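Local structure of putative iron-regulated protein A (Parabacteroides distasonis ATCC 8503, 4ECG) at residues A249-P254 with D286-N291. The protein binds calcium ions and belongs to the imelysin-like M75 family, whose members are putative metallopeptidases, perhaps linked to iron regulation. Numbering follows the deposited sequence.
Sequences AKITDP and DDYKNN. With CA (calcium ion), chain H.
Tyr288 reaches from helix 284-300 to meet Lys250 and Ile251 of helix 239-259, in a buried helix-helix contact of the largely helical imelysin-like fold. The segments 249-254 and 286-291 run at 141° to each other with their axes 11.4 Å apart, a separation bridged mainly by long side chains. Both partners meet the phenol ring from the same side of its plane: CB of Lys250 lies 3.6 Å from CE1 of Tyr288, while CG1 of Ile251 approaches CD2 of Tyr288 to 3.9 Å, each coming in obliquely. The phenol end is tied back to the helix it meets through a water, which donates to O of Lys250 at 3.0 Å and pairs with OH of Tyr288 at 2.7 Å. Replacing Tyr288 by an alanine would probably open a gap beside CB of Lys250 and CG1 of Ile251 and leave this water without its phenol partner.

Beyond CB the lysine slants across the CD1 side of the ring, CD lying 3.8 Å from CD1 of Tyr288. CG stands anti to the carbonyl carbon (chi1 -56°) and the chain is extended from there, which carries the ammonium past the ring to Asn291. That amide comes from the opposite direction, held through its ND2 by the backbone O of Glu89. Lys250 also has weak, long ion pairs with Glu89 and Glu92, so the buried ammonium probably has its charge partly balanced; Glu92 binds a calcium ion nearby. On the outer side of helix 239-259, Asp253 OD1 and the backbone O of Ser248 bind another calcium ion. At the tip of the lysine, NZ of Lys250 donates to OD1 of Asn291 over 2.6 Å, tilted 30° from the carbonyl plane.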
loop_
_atom_site.group_PDB
_atom_site.type_symbol
_atom_site.label_atom_id
_atom_site.label_comp_id
_atom_site.label_asym_id
_atom_site.label_seq_id
_atom_site.Cartn_x
_atom_site.Cartn_y
_atom_site.Cartn_z
ATOM N N ALA A 249 -8.353 9.550 3.994
ATOM C CA ALA A 249 -7.980 8.902 5.259
ATOM C C ALA A 249 -6.561 9.213 5.696
ATOM O O ALA A 249 -6.370 9.718 6.786
ATOM C CB ALA A 249 -8.167 7.380 5.177
ATOM N N LYS A 250 -5.559 8.862 4.888
ATOM C CA LYS A 250 -4.186 8.852 5.389
ATOM C C LYS A 250 -3.678 10.287 5.641
ATOM O O LYS A 250 -2.935 10.522 6.610
ATOM C CB LYS A 250 -3.236 8.131 4.430
ATOM C CG LYS A 250 -3.603 6.710 4.065
ATOM C CD LYS A 250 -2.474 6.012 3.326
ATOM C CE LYS A 250 -2.794 4.532 3.061
ATOM N NZ LYS A 250 -1.557 3.875 2.506
ATOM N N ILE A 251 -4.071 11.219 4.767
ATOM C CA ILE A 251 -3.669 12.600 4.884
ATOM C C ILE A 251 -4.704 13.365 5.725
ATOM O O ILE A 251 -4.339 14.021 6.718
ATOM C CB ILE A 251 -3.416 13.281 3.512
ATOM C CG1 ILE A 251 -2.148 12.722 2.842
ATOM C CG2 ILE A 251 -3.208 14.784 3.697
ATOM C CD1 ILE A 251 -2.012 12.998 1.346
ATOM N N THR A 252 -5.987 13.225 5.397
ATOM C CA THR A 252 -7.037 14.092 5.988
ATOM C C THR A 252 -7.216 13.800 7.463
ATOM O O THR A 252 -7.275 14.735 8.256
ATOM C CB THR A 252 -8.369 14.087 5.178
ATOM O OG1 THR A 252 -8.108 14.619 3.868
ATOM C CG2 THR A 252 -9.470 14.948 5.823
ATOM N N ASP A 253 -7.198 12.528 7.848
ATOM C CA ASP A 253 -7.645 12.149 9.201
ATOM C C ASP A 253 -6.678 12.614 10.308
ATOM O O ASP A 253 -7.142 13.064 11.378
ATOM C CB ASP A 253 -7.980 10.623 9.352
ATOM C CG ASP A 253 -9.316 10.181 8.636
ATOM O OD1 ASP A 253 -10.113 11.060 8.166
ATOM O OD2 ASP A 253 -9.562 8.919 8.561
ATOM N N PRO A 254 -5.359 12.477 10.089
ATOM C CA PRO A 254 -4.392 13.055 11.051
ATOM C C PRO A 254 -4.436 14.607 11.126
ATOM O O PRO A 254 -4.270 15.196 12.196
ATOM C CB PRO A 254 -3.033 12.544 10.525
ATOM C CG PRO A 254 -3.352 11.276 9.796
ATOM C CD PRO A 254 -4.695 11.545 9.155
ATOM N N ASP A 286 6.776 9.044 1.830
ATOM C CA ASP A 286 7.204 8.013 0.844
ATOM C C ASP A 286 6.062 6.990 0.630
ATOM O O ASP A 286 5.751 6.607 -0.511
ATOM C CB ASP A 286 8.480 7.238 1.285
ATOM C CG ASP A 286 9.762 8.019 1.085
ATOM O OD1 ASP A 286 9.946 8.633 0.018
ATOM O OD2 ASP A 286 10.606 7.978 2.008
ATOM N N ASP A 287 5.411 6.570 1.713
ATOM C CA ASP A 287 4.279 5.641 1.579
ATOM C C ASP A 287 3.222 6.231 0.663
ATOM O O ASP A 287 2.804 5.596 -0.303
ATOM C CB ASP A 287 3.641 5.323 2.917
ATOM C CG ASP A 287 4.553 4.485 3.870
ATOM O OD1 ASP A 287 5.625 3.975 3.456
ATOM O OD2 ASP A 287 4.158 4.354 5.049
ATOM N N TYR A 288 2.813 7.469 0.938
ATOM C CA TYR A 288 1.682 8.021 0.209
ATOM C C TYR A 288 1.990 8.194 -1.272
ATOM O O TYR A 288 1.170 7.850 -2.120
ATOM C CB TYR A 288 1.174 9.328 0.795
ATOM C CG TYR A 288 0.956 9.389 2.311
ATOM C CD1 TYR A 288 0.584 8.290 3.044
ATOM C CD2 TYR A 288 1.107 10.581 2.975
ATOM C CE1 TYR A 288 0.384 8.363 4.422
ATOM C CE2 TYR A 288 0.896 10.672 4.344
ATOM C CZ TYR A 288 0.565 9.550 5.063
ATOM O OH TYR A 288 0.439 9.661 6.420
ATOM N N LYS A 289 3.169 8.732 -1.575
ATOM C CA LYS A 289 3.692 8.781 -2.923
ATOM C C LYS A 289 3.703 7.391 -3.546
ATOM O O LYS A 289 3.312 7.229 -4.726
ATOM C CB LYS A 289 5.132 9.393 -2.951
ATOM C CG LYS A 289 5.840 9.349 -4.300
ATOM C CD LYS A 289 7.363 9.275 -4.167
ATOM C CE LYS A 289 7.840 7.844 -3.990
ATOM N NZ LYS A 289 9.278 7.786 -3.654
ATOM N N ASN A 290 4.170 6.386 -2.791
ATOM C CA ASN A 290 4.259 5.047 -3.403
ATOM C C ASN A 290 2.861 4.474 -3.707
ATOM O O ASN A 290 2.680 3.830 -4.741
ATOM C CB ASN A 290 5.121 4.099 -2.583
ATOM C CG ASN A 290 6.613 4.338 -2.804
ATOM O OD1 ASN A 290 7.069 4.504 -3.957
ATOM N ND2 ASN A 290 7.397 4.269 -1.708
ATOM N N ASN A 291 1.893 4.732 -2.832
ATOM C CA ASN A 291 0.519 4.395 -3.131
ATOM C C ASN A 291 -0.017 4.996 -4.456
ATOM O O ASN A 291 -0.824 4.376 -5.164
ATOM C CB ASN A 291 -0.395 4.903 -2.043
ATOM C CG ASN A 291 -0.182 4.250 -0.694
ATOM O OD1 ASN A 291 -0.480 4.874 0.334
ATOM N ND2 ASN A 291 0.310 3.002 -0.676
HETATM CA CA CA H . -11.843 10.808 6.271
HETATM O O HOH W 1 -1.439 8.312 7.872
HETATM O O HOH W 2 -13.638 10.826 4.599
HETATM O O HOH W 3 -12.062 8.116 5.737
HETATM O O HOH W 4 -13.082 9.726 8.134
#